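Local coordinates for N2b-titin isoform (Homo sapiens, PDB 1YA5), which forms the N-terminal Z1Z2 pair of immunoglobulin domains of the giant muscle protein titin, here in complex with telethonin, and probably tethers titin at the sarcomeric Z-disc, at residues A[121-126]-A[159-164]; A[100-105]-A[128-133]; A[27-32]-A[80-85]; A[52-57]-A[65-70]. All blocks are in the same frame, centred on the assembly; numbering follows the deposited sequence.

The four contacts sample two tandem immunoglobulin sandwiches in an extended chain. Contacts 3 and 4 lie in the first domain, their centres about 20 Å apart: the hairpin 52-57/65-70 lies at one edge of the sheet that also holds strand 23-32, with 55-59 outermost, while 27-32/80-85 spans the space between the two facing sheets. Contacts 1 and 2 belong to the second domain and share strand 121-130, with centres about 21 Å apart; Tyr159 OH comes within 4.2 Å of Pro133 O. Contact 2 stands nearest the link between the domains, about 9 Å from contact 4 between nearest atoms, and telethonin packs against it. Contacts 1 and 3 are about 65 Å apart between centres.

Contact 1 (A[121-126]-A[159-164])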
loop_
_atom_site.group_PDB
_atom_site.type_symbol
_atom_site.label_atom_id
_atom_site.label_comp_id
_atom_site.label_asym_id
_atom_site.label_seq_id
_atom_site.Cartn_x
_atom_site.Cartn_y
_atom_site.Cartn_z
ATOM N N VAL A 121 19.060 -38.422 -20.468
ATOM C CA VAL A 121 17.965 -37.443 -20.458
ATOM C C VAL A 121 18.149 -36.335 -19.426
ATOM O O VAL A 121 18.178 -36.592 -18.226
ATOM C CB VAL A 121 16.597 -38.102 -20.246
ATOM C CG1 VAL A 121 15.499 -37.058 -20.270
ATOM C CG2 VAL A 121 16.343 -39.126 -21.317
ATOM N N ARG A 122 18.279 -35.106 -19.915
ATOM C CA ARG A 122 18.301 -33.911 -19.062
ATOM C C ARG A 122 16.968 -33.154 -19.099
ATOM O O ARG A 122 16.596 -32.602 -20.133
ATOM C CB ARG A 122 19.422 -32.964 -19.500
ATOM C CG ARG A 122 20.838 -33.464 -19.222
ATOM C CD ARG A 122 21.824 -32.305 -19.064
ATOM N NE ARG A 122 22.758 -32.163 -20.185
ATOM C CZ ARG A 122 23.606 -33.110 -20.580
ATOM N NH1 ARG A 122 23.618 -34.281 -19.955
ATOM N NH2 ARG A 122 24.436 -32.894 -21.601
ATOM N N LEU A 123 16.256 -33.120 -17.974
ATOM C CA LEU A 123 15.042 -32.316 -17.893
ATOM C C LEU A 123 15.313 -31.070 -17.089
ATOM O O LEU A 123 15.506 -31.148 -15.884
ATOM C CB LEU A 123 13.893 -33.094 -17.244
ATOM C CG LEU A 123 13.773 -34.590 -17.533
ATOM C CD1 LEU A 123 14.775 -35.255 -16.645
ATOM C CD2 LEU A 123 12.384 -35.123 -17.236
ATOM N N GLN A 124 15.314 -29.916 -17.744
ATOM C CA GLN A 124 15.713 -28.696 -17.071
ATOM C C GLN A 124 14.708 -27.553 -17.031
ATOM O O GLN A 124 13.810 -27.440 -17.865
ATOM C CB GLN A 124 17.011 -28.199 -17.650
ATOM C CG GLN A 124 17.788 -29.278 -18.293
ATOM C CD GLN A 124 19.074 -28.743 -18.834
ATOM O OE1 GLN A 124 19.087 -28.066 -19.865
ATOM N NE2 GLN A 124 20.174 -29.010 -18.130
ATOM N N VAL A 125 14.912 -26.683 -16.051
ATOM C CA VAL A 125 14.052 -25.547 -15.809
ATOM C C VAL A 125 14.941 -24.439 -15.290
ATOM O O VAL A 125 15.991 -24.715 -14.699
ATOM C CB VAL A 125 13.035 -25.875 -14.726
ATOM C CG1 VAL A 125 12.347 -27.152 -15.065
ATOM C CG2 VAL A 125 13.715 -26.002 -13.398
ATOM N N ARG A 126 14.539 -23.193 -15.519
ATOM C CA ARG A 126 15.213 -22.068 -14.899
ATOM C C ARG A 126 14.233 -21.305 -14.037
ATOM O O ARG A 126 13.226 -20.798 -14.541
ATOM C CB ARG A 126 15.795 -21.140 -15.956
ATOM C CG ARG A 126 16.986 -21.706 -16.666
ATOM C CD ARG A 126 17.312 -20.921 -17.924
ATOM N NE ARG A 126 18.741 -20.979 -18.239
ATOM C CZ ARG A 126 19.687 -20.337 -17.548
ATOM N NH1 ARG A 126 19.363 -19.586 -16.498
ATOM N NH2 ARG A 126 20.960 -20.441 -17.906
ATOM N N TYR A 159 18.168 -25.542 -12.989
ATOM C CA TYR A 159 18.075 -26.830 -12.331
ATOM C C TYR A 159 17.825 -27.930 -13.366
ATOM O O TYR A 159 16.923 -27.823 -14.196
ATOM C CB TYR A 159 16.936 -26.820 -11.315
ATOM C CG TYR A 159 17.045 -25.750 -10.245
ATOM C CD1 TYR A 159 16.836 -24.410 -10.551
ATOM C CD2 TYR A 159 17.347 -26.088 -8.923
ATOM C CE1 TYR A 159 16.931 -23.436 -9.591
ATOM C CE2 TYR A 159 17.441 -25.114 -7.945
ATOM C CZ TYR A 159 17.227 -23.790 -8.292
ATOM O OH TYR A 159 17.307 -22.814 -7.327
ATOM N N SER A 160 18.623 -28.988 -13.306
ATOM C CA SER A 160 18.459 -30.109 -14.210
ATOM C C SER A 160 18.254 -31.379 -13.424
ATOM O O SER A 160 18.850 -31.559 -12.374
ATOM C CB SER A 160 19.691 -30.250 -15.094
ATOM O OG SER A 160 20.027 -28.988 -15.653
ATOM N N LEU A 161 17.404 -32.261 -13.925
ATOM C CA LEU A 161 17.473 -33.643 -13.496
ATOM C C LEU A 161 18.071 -34.439 -14.638
ATOM O O LEU A 161 17.626 -34.323 -15.779
ATOM C CB LEU A 161 16.094 -34.167 -13.123
ATOM C CG LEU A 161 15.962 -35.674 -12.960
ATOM C CD1 LEU A 161 16.687 -36.116 -11.741
ATOM C CD2 LEU A 161 14.494 -36.047 -12.866
ATOM N N LEU A 162 19.107 -35.213 -14.334
ATOM C CA LEU A 162 19.790 -36.008 -15.342
ATOM C C LEU A 162 19.558 -37.472 -15.098
ATOM O O LEU A 162 20.106 -38.046 -14.158
ATOM C CB LEU A 162 21.291 -35.732 -15.349
ATOM C CG LEU A 162 22.140 -36.624 -16.262
ATOM C CD1 LEU A 162 21.591 -36.602 -17.654
ATOM C CD2 LEU A 162 23.593 -36.200 -16.267
ATOM N N ILE A 163 18.740 -38.066 -15.961
ATOM C CA ILE A 163 18.542 -39.495 -15.981
ATOM C C ILE A 163 19.616 -40.089 -16.851
ATOM O O ILE A 163 19.567 -39.965 -18.076
ATOM C CB ILE A 163 17.189 -39.865 -16.608
ATOM C CG1 ILE A 163 16.139 -38.782 -16.346
ATOM C CG2 ILE A 163 16.731 -41.214 -16.096
ATOM C CD1 ILE A 163 14.706 -39.280 -16.535
ATOM N N ALA A 164 20.575 -40.752 -16.221
ATOM C CA ALA A 164 21.745 -41.256 -16.928
ATOM C C ALA A 164 21.347 -42.214 -18.046
ATOM O O ALA A 164 21.880 -42.142 -19.160
ATOM C CB ALA A 164 22.693 -41.937 -15.954
#
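Val121, Leu123 and Val125 form antiparallel hydrogen-bonded pairs with Ile163, Leu161 and Tyr159, the strand axes running at 168° and closing to 4.5 Å. Each pair has two N-H to O=C bonds, from Ile163 N to Val121 O at 2.8 Å up to Val125 N to Tyr159 O at 3.0 Å.

One face of this ladder is apolar. Leu123 CD1 lies among the side chains opposite, 3.9 Å from Leu161 CD2 and 3.8 Å from Ile163 CG1, while Val125 CG2 packs on Tyr159 CB. The other face carries polar and mixed pairs. The Arg122 stem runs alongside Leu162, with CG 3.6 Å from Leu162 CD1, and the chain then bends at its third torsion. The extended outer part of Gln124 brings NE2 to Ser160 OG; the bond is modelled as very short, 2.5 Å, and its length is doubtful. With an alanine in place of Gln124, Ser160 OG would probably lose this cross-strand partner, and the amide that packs beside Ser160 CB would be gone.

Strand 150-155 bonds to the far edge of 159-163, and from the opposing sheet Tyr174 meets Leu123 and Ile163, while Phe137 packs on Tyr159 and Leu161.

Contact 2 (A[100-105]-A[128-133]); sequences ETAPPN and TGIPTP
A beta bulge interrupts the pairing of strands 102-106 and 121-130, neighbours in one sheet of the second immunoglobulin domain, where Pro103 and Pro104 face the single residue Gly129. Regular antiparallel pairs flank it. Ala102 and Ile130 exchange two bonds, with Ala102 N on a lone pair of Ile130 O at 2.6 Å; Asn105 and Thr128 do the same, Thr128 N reaching Asn105 O at 2.8 Å. The prolines have no N-H to give, and within the bulge Pro104 CA instead turns its hydrogen to Thr128 O, 3.2 Å away. A CB on Gly129 would probably come too near Pro133 CD, consistent with glycine here.

Asn105 and Thr128 extend together from the same face. A water joins their ends, accepting from Asn105 ND2 at 3.2 Å and lying 2.6 Å from Thr128 OG1. Beyond the strand the chain turns through a cis peptide between Ile130 and Pro131, and Pro133 comes back so that its CB meets Pro104 CG at 4.0 Å.

Tyr51 and Gly55 of the telethonin chain pack on Asn105 and Pro103. From strand 172-180 of the facing sheet, Asn180 ND2 bonds to both Ala102 O and Pro131 O, and Ala178 packs against Pro104 and Pro133.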
loop_
_atom_site.group_PDB
_atom_site.type_symbol
_atom_site.label_atom_id
_atom_site.label_comp_id
_atom_site.label_asym_id
_atom_site.label_seq_id
_atom_site.Cartn_x
_atom_site.Cartn_y
_atom_site.Cartn_z
ATOM N N GLU A 100 12.709 -7.021 -0.167
ATOM C CA GLU A 100 12.299 -7.266 -1.547
ATOM C C GLU A 100 12.129 -8.760 -1.623
ATOM O O GLU A 100 13.055 -9.508 -1.315
ATOM C CB GLU A 100 13.335 -6.803 -2.588
ATOM C CG GLU A 100 13.371 -5.290 -2.822
ATOM C CD GLU A 100 13.225 -4.885 -4.306
ATOM O OE1 GLU A 100 13.957 -3.956 -4.774
ATOM O OE2 GLU A 100 12.366 -5.497 -5.000
ATOM N N THR A 101 10.931 -9.187 -1.995
ATOM C CA THR A 101 10.659 -10.583 -2.229
ATOM C C THR A 101 10.250 -10.647 -3.671
ATOM O O THR A 101 10.073 -9.614 -4.311
ATOM C CB THR A 101 9.518 -11.094 -1.341
ATOM O OG1 THR A 101 8.426 -10.186 -1.403
ATOM C CG2 THR A 101 9.943 -11.115 0.108
ATOM N N ALA A 102 10.153 -11.866 -4.187
ATOM C CA ALA A 102 9.612 -12.130 -5.508
ATOM C C ALA A 102 9.180 -13.577 -5.482
ATOM O O ALA A 102 9.942 -14.454 -5.059
ATOM C CB ALA A 102 10.653 -11.910 -6.584
ATOM N N PRO A 103 7.941 -13.835 -5.893
ATOM C CA PRO A 103 7.438 -15.202 -5.983
ATOM C C PRO A 103 8.187 -16.014 -7.034
ATOM O O PRO A 103 8.718 -15.442 -7.983
ATOM C CB PRO A 103 5.974 -15.002 -6.373
ATOM C CG PRO A 103 5.959 -13.688 -7.044
ATOM C CD PRO A 103 6.915 -12.847 -6.255
ATOM N N PRO A 104 8.234 -17.350 -6.866
ATOM C CA PRO A 104 8.916 -18.232 -7.800
ATOM C C PRO A 104 8.474 -17.988 -9.224
ATOM O O PRO A 104 7.300 -17.778 -9.497
ATOM C CB PRO A 104 8.465 -19.602 -7.337
ATOM C CG PRO A 104 8.341 -19.437 -5.888
ATOM C CD PRO A 104 7.632 -18.123 -5.772
ATOM N N ASN A 105 9.421 -17.986 -10.136
ATOM C CA ASN A 105 9.091 -17.871 -11.546
ATOM C C ASN A 105 9.892 -18.900 -12.326
ATOM O O ASN A 105 11.085 -19.093 -12.077
ATOM C CB ASN A 105 9.417 -16.477 -12.036
ATOM C CG ASN A 105 8.880 -16.212 -13.394
ATOM O OD1 ASN A 105 7.862 -16.776 -13.788
ATOM N ND2 ASN A 105 9.556 -15.347 -14.138
ATOM N N THR A 128 13.442 -18.428 -10.782
ATOM C CA THR A 128 13.864 -17.260 -10.029
ATOM C C THR A 128 12.931 -17.096 -8.847
ATOM O O THR A 128 11.820 -17.601 -8.867
ATOM C CB THR A 128 13.750 -15.984 -10.890
ATOM O OG1 THR A 128 12.396 -15.826 -11.330
ATOM C CG2 THR A 128 14.594 -16.086 -12.123
ATOM N N GLY A 129 13.377 -16.355 -7.837
ATOM C CA GLY A 129 12.584 -16.080 -6.651
ATOM C C GLY A 129 13.429 -15.536 -5.516
ATOM O O GLY A 129 14.580 -15.904 -5.341
ATOM N N ILE A 130 12.840 -14.642 -4.739
ATOM C CA ILE A 130 13.489 -14.052 -3.574
ATOM C C ILE A 130 12.450 -14.119 -2.476
ATOM O O ILE A 130 11.392 -13.530 -2.596
ATOM C CB ILE A 130 13.822 -12.574 -3.808
ATOM C CG1 ILE A 130 14.525 -12.376 -5.157
ATOM C CG2 ILE A 130 14.666 -12.040 -2.667
ATOM C CD1 ILE A 130 14.894 -10.933 -5.452
ATOM N N PRO A 131 12.732 -14.860 -1.416
ATOM C CA PRO A 131 13.979 -15.604 -1.242
ATOM C C PRO A 131 14.061 -16.742 -2.233
ATOM O O PRO A 131 13.105 -17.003 -2.941
ATOM C CB PRO A 131 13.890 -16.149 0.181
ATOM C CG PRO A 131 12.730 -15.424 0.826
ATOM C CD PRO A 131 11.806 -15.001 -0.285
ATOM N N THR A 132 15.217 -17.387 -2.296
ATOM C CA THR A 132 15.500 -18.462 -3.234
ATOM C C THR A 132 14.519 -19.608 -3.079
ATOM O O THR A 132 14.453 -20.238 -2.029
ATOM C CB THR A 132 16.907 -18.978 -2.964
ATOM O OG1 THR A 132 17.804 -17.869 -2.966
ATOM C CG2 THR A 132 17.340 -19.971 -4.025
ATOM N N PRO A 133 13.738 -19.887 -4.126
ATOM C CA PRO A 133 12.773 -20.970 -4.003
ATOM C C PRO A 133 13.401 -22.349 -3.744
ATOM O O PRO A 133 14.497 -22.640 -4.209
ATOM C CB PRO A 133 12.020 -20.932 -5.336
ATOM C CG PRO A 133 12.819 -20.078 -6.247
ATOM C CD PRO A 133 13.720 -19.224 -5.441
HETATM O O HOH W 1 12.184 -13.950 -13.068
#

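Contact 3 (A[27-32]-A[80-85])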
loop_
_atom_site.group_PDB
_atom_site.type_symbol
_atom_site.label_atom_id
_atom_site.label_comp_id
_atom_site.label_asym_id
_atom_site.label_seq_id
_atom_site.Cartn_x
_atom_site.Cartn_y
_atom_site.Cartn_z
ATOM N N ALA A 27 9.054 17.650 6.212
ATOM C CA ALA A 27 8.020 18.412 6.921
ATOM C C ALA A 27 8.176 19.901 6.645
ATOM O O ALA A 27 9.258 20.360 6.274
ATOM C CB ALA A 27 8.096 18.167 8.416
ATOM N N HIS A 28 7.097 20.654 6.836
ATOM C CA HIS A 28 7.167 22.096 6.743
ATOM C C HIS A 28 6.818 22.718 8.090
ATOM O O HIS A 28 5.800 22.377 8.692
ATOM C CB HIS A 28 6.251 22.609 5.641
ATOM C CG HIS A 28 6.757 23.849 4.972
ATOM N ND1 HIS A 28 7.462 23.822 3.785
ATOM C CD2 HIS A 28 6.658 25.155 5.320
ATOM C CE1 HIS A 28 7.764 25.059 3.427
ATOM N NE2 HIS A 28 7.287 25.887 4.341
ATOM N N ILE A 29 7.689 23.607 8.563
ATOM C CA ILE A 29 7.563 24.242 9.867
ATOM C C ILE A 29 7.633 25.737 9.668
ATOM O O ILE A 29 8.414 26.215 8.852
ATOM C CB ILE A 29 8.766 23.896 10.726
ATOM C CG1 ILE A 29 8.901 22.383 10.870
ATOM C CG2 ILE A 29 8.647 24.550 12.065
ATOM C CD1 ILE A 29 10.242 21.949 11.415
ATOM N N SER A 30 6.825 26.490 10.396
ATOM C CA SER A 30 6.976 27.930 10.360
ATOM C C SER A 30 7.115 28.441 11.773
ATOM O O SER A 30 6.777 27.738 12.720
ATOM C CB SER A 30 5.804 28.591 9.656
ATOM O OG SER A 30 4.598 28.112 10.182
ATOM N N GLY A 31 7.651 29.648 11.920
ATOM C CA GLY A 31 7.710 30.278 13.223
ATOM C C GLY A 31 8.859 31.238 13.331
ATOM O O GLY A 31 9.832 31.115 12.601
ATOM N N PHE A 32 8.751 32.188 14.248
ATOM C CA PHE A 32 9.688 33.282 14.314
ATOM C C PHE A 32 10.102 33.529 15.758
ATOM O O PHE A 32 9.262 33.636 16.647
ATOM C CB PHE A 32 9.056 34.535 13.719
ATOM C CG PHE A 32 10.046 35.491 13.117
ATOM C CD1 PHE A 32 10.391 35.398 11.776
ATOM C CD2 PHE A 32 10.618 36.494 13.884
ATOM C CE1 PHE A 32 11.303 36.285 11.204
ATOM C CE2 PHE A 32 11.524 37.395 13.328
ATOM C CZ PHE A 32 11.869 37.292 11.981
ATOM N N LEU A 80 10.601 14.871 14.606
ATOM C CA LEU A 80 11.224 16.135 14.325
ATOM C C LEU A 80 10.761 17.063 15.432
ATOM O O LEU A 80 9.563 17.203 15.650
ATOM C CB LEU A 80 10.700 16.660 12.994
ATOM C CG LEU A 80 11.599 17.453 12.049
ATOM C CD1 LEU A 80 10.770 17.999 10.910
ATOM C CD2 LEU A 80 12.379 18.558 12.740
ATOM N N LYS A 81 11.689 17.682 16.139
ATOM C CA LYS A 81 11.346 18.698 17.127
ATOM C C LYS A 81 11.754 20.074 16.640
ATOM O O LYS A 81 12.795 20.233 16.007
ATOM C CB LYS A 81 11.997 18.411 18.471
ATOM C CG LYS A 81 11.537 19.304 19.585
ATOM C CD LYS A 81 12.153 18.854 20.902
ATOM C CE LYS A 81 11.736 19.724 22.066
ATOM N NZ LYS A 81 12.500 19.402 23.323
ATOM N N ALA A 82 10.900 21.058 16.917
ATOM C CA ALA A 82 11.164 22.457 16.583
ATOM C C ALA A 82 10.865 23.361 17.775
ATOM O O ALA A 82 9.748 23.359 18.302
ATOM C CB ALA A 82 10.331 22.873 15.409
ATOM N N THR A 83 11.859 24.135 18.201
ATOM C CA THR A 83 11.654 25.048 19.319
ATOM C C THR A 83 12.099 26.450 18.935
ATOM O O THR A 83 13.068 26.629 18.199
ATOM C CB THR A 83 12.429 24.600 20.552
ATOM O OG1 THR A 83 13.800 24.910 20.346
ATOM C CG2 THR A 83 12.355 23.103 20.719
ATOM N N ASN A 84 11.380 27.445 19.420
ATOM C CA ASN A 84 11.922 28.788 19.515
ATOM C C ASN A 84 11.449 29.442 20.804
ATOM O O ASN A 84 10.955 28.744 21.705
ATOM C CB ASN A 84 11.623 29.625 18.266
ATOM C CG ASN A 84 10.175 29.997 18.150
ATOM O OD1 ASN A 84 9.403 29.796 19.085
ATOM N ND2 ASN A 84 9.790 30.553 17.004
ATOM N N GLY A 85 11.621 30.757 20.920
ATOM C CA GLY A 85 11.257 31.451 22.149
ATOM C C GLY A 85 9.782 31.314 22.484
ATOM O O GLY A 85 9.401 31.192 23.646
#
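Ala27 and Ile29 meet Leu80 and Ala82 across the interior of the first immunoglobulin sandwich, where strands from its two sheets face each other. The segments run nearly parallel, at 13°, with axes 8.1 Å apart, and no hydrogen bond links them.

The apolar contacts carry most of the packing. Leu80 CD1 touches two partners, 3.7 Å from Ala27 CB and 4.0 Å from Ile29 CD1, and the side chains of Ile29 and Leu80 approach tip to tip. Ala82 CB rests over the CG2 and CD1 branches of Ile29, 4.1 Å from each. Alanines at two of these four positions are consistent with so close an approach of the strands. Val37 of strand 36-41 touches Ile29, Leu80 and Ala82, and Trp39 adds to the cover over Leu80.

Polar contacts gather at the far end. Asn84 has CG lying between its own backbone N and carbonyl carbon (chi1 71°), which directs the amide at the end of strand 23-32. There ND2 donates to Pro33 O and to Gln4 O, while OD1 accepts a weak bond from Ser86 N. The same ND2 lies 3.1 Å from Phe32 O, but at an angle too poor for a hydrogen bond.

Contact 4 (A[52-57]-A[65-70])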
loop_
_atom_site.group_PDB
_atom_site.type_symbol
_atom_site.label_atom_id
_atom_site.label_comp_id
_atom_site.label_asym_id
_atom_site.label_seq_id
_atom_site.Cartn_x
_atom_site.Cartn_y
_atom_site.Cartn_z
ATOM N N PRO A 52 24.631 6.238 9.605
ATOM C CA PRO A 52 25.655 6.617 8.633
ATOM C C PRO A 52 25.008 6.780 7.258
ATOM O O PRO A 52 24.320 5.887 6.792
ATOM C CB PRO A 52 26.625 5.426 8.653
ATOM C CG PRO A 52 25.833 4.282 9.267
ATOM C CD PRO A 52 24.902 4.943 10.252
ATOM N N GLY A 53 25.206 7.924 6.628
ATOM C CA GLY A 53 24.526 8.192 5.381
ATOM C C GLY A 53 23.564 9.361 5.421
ATOM O O GLY A 53 23.567 10.190 4.506
ATOM N N VAL A 54 22.745 9.426 6.469
ATOM C CA VAL A 54 21.683 10.423 6.544
ATOM C C VAL A 54 22.159 11.757 6.020
ATOM O O VAL A 54 23.254 12.216 6.336
ATOM C CB VAL A 54 21.150 10.630 7.973
ATOM C CG1 VAL A 54 20.176 9.538 8.348
ATOM C CG2 VAL A 54 22.294 10.715 8.966
ATOM N N GLN A 55 21.331 12.355 5.191
ATOM C CA GLN A 55 21.452 13.756 4.872
ATOM C C GLN A 55 20.325 14.404 5.643
ATOM O O GLN A 55 19.480 13.703 6.177
ATOM C CB GLN A 55 21.293 13.989 3.362
ATOM C CG GLN A 55 22.623 14.055 2.600
ATOM C CD GLN A 55 22.643 13.219 1.313
ATOM O OE1 GLN A 55 22.014 12.158 1.231
ATOM N NE2 GLN A 55 23.363 13.661 0.284
ATOM N N ILE A 56 20.288 15.727 5.706
ATOM C CA ILE A 56 19.321 16.406 6.567
ATOM C C ILE A 56 19.422 17.886 6.287
ATOM O O ILE A 56 20.505 18.455 6.340
ATOM C CB ILE A 56 19.628 16.189 8.060
ATOM C CG1 ILE A 56 19.465 14.719 8.436
ATOM C CG2 ILE A 56 18.730 17.046 8.919
ATOM C CD1 ILE A 56 19.792 14.432 9.886
ATOM N N SER A 57 18.311 18.532 5.989
ATOM C CA SER A 57 18.397 19.944 5.690
ATOM C C SER A 57 17.192 20.676 6.218
ATOM O O SER A 57 16.174 20.067 6.543
ATOM C CB SER A 57 18.537 20.168 4.186
ATOM O OG SER A 57 17.337 19.824 3.513
ATOM N N LEU A 65 14.805 14.669 6.102
ATOM C CA LEU A 65 15.770 13.698 6.489
ATOM C C LEU A 65 15.639 12.598 5.451
ATOM O O LEU A 65 14.540 12.111 5.200
ATOM C CB LEU A 65 15.451 13.200 7.890
ATOM C CG LEU A 65 16.354 12.121 8.455
ATOM C CD1 LEU A 65 16.261 12.078 9.962
ATOM C CD2 LEU A 65 15.973 10.790 7.858
ATOM N N THR A 66 16.761 12.233 4.830
ATOM C CA THR A 66 16.823 11.150 3.834
ATOM C C THR A 66 17.859 10.100 4.209
ATOM O O THR A 66 19.035 10.425 4.410
ATOM C CB THR A 66 17.249 11.667 2.449
ATOM O OG1 THR A 66 16.567 12.893 2.153
ATOM C CG2 THR A 66 16.927 10.638 1.387
ATOM N N ILE A 67 17.431 8.849 4.296
ATOM C CA ILE A 67 18.358 7.734 4.381
ATOM C C ILE A 67 18.620 7.132 3.002
ATOM O O ILE A 67 17.727 6.544 2.394
ATOM C CB ILE A 67 17.851 6.651 5.340
ATOM C CG1 ILE A 67 17.667 7.241 6.739
ATOM C CG2 ILE A 67 18.813 5.467 5.373
ATOM C CD1 ILE A 67 16.313 6.950 7.352
ATOM N N PRO A 68 19.844 7.300 2.493
ATOM C CA PRO A 68 20.223 6.770 1.182
ATOM C C PRO A 68 19.854 5.317 0.871
ATOM O O PRO A 68 19.193 5.073 -0.149
ATOM C CB PRO A 68 21.725 6.992 1.147
ATOM C CG PRO A 68 21.888 8.254 1.950
ATOM C CD PRO A 68 20.938 8.083 3.102
ATOM N N ALA A 69 20.248 4.355 1.705
ATOM C CA ALA A 69 19.962 2.961 1.373
ATOM C C ALA A 69 19.483 2.209 2.591
ATOM O O ALA A 69 20.235 1.498 3.236
ATOM C CB ALA A 69 21.196 2.286 0.747
ATOM N N VAL A 70 18.210 2.353 2.904
ATOM C CA VAL A 70 17.717 1.866 4.179
ATOM C C VAL A 70 18.055 0.409 4.433
ATOM O O VAL A 70 18.147 -0.385 3.508
ATOM C CB VAL A 70 16.217 2.093 4.320
ATOM C CG1 VAL A 70 15.922 3.586 4.265
ATOM C CG2 VAL A 70 15.452 1.318 3.244
#
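Val54 and Ile67 run alongside one another, their CG1 atoms 3.8 Å apart. Ile56 and Leu65 repeat the arrangement two residues along, with Ile56 CG1 4.1 Å from Leu65 CG, and the two pairs are joined by a looser touch of Val54 CG1 on Leu65 CD2 at 4.4 Å. In Ile56, CG1 lies anti to the carbonyl carbon (chi1 -65°), which sets that branch against Leu65.

Between these pairs the backbones hold each other at Gln55 and Thr66. Gln55 N donates to Thr66 O in the carbonyl plane at 3.1 Å, and the return bond from Thr66 N to Gln55 O is weak, 3.4 Å long.

On the other side, the bent Gln55 chain crosses Pro68 and leaves OE1 4.0 Å from its CG. The same CG lies 3.6 Å from Gly53 O, with the ring against that carbonyl. Replacing Pro68 by an alanine would remove CG and CD, which is likely to open a gap beside Gly53 O and take away the apolar surface next to Gln55 OE1.

Trp39 of the facing sheet packs on Ile56 and Leu65, as expected for an immunoglobulin sandwich, with 55-59 outermost in its sheet and 62-67 joining it to 23-32.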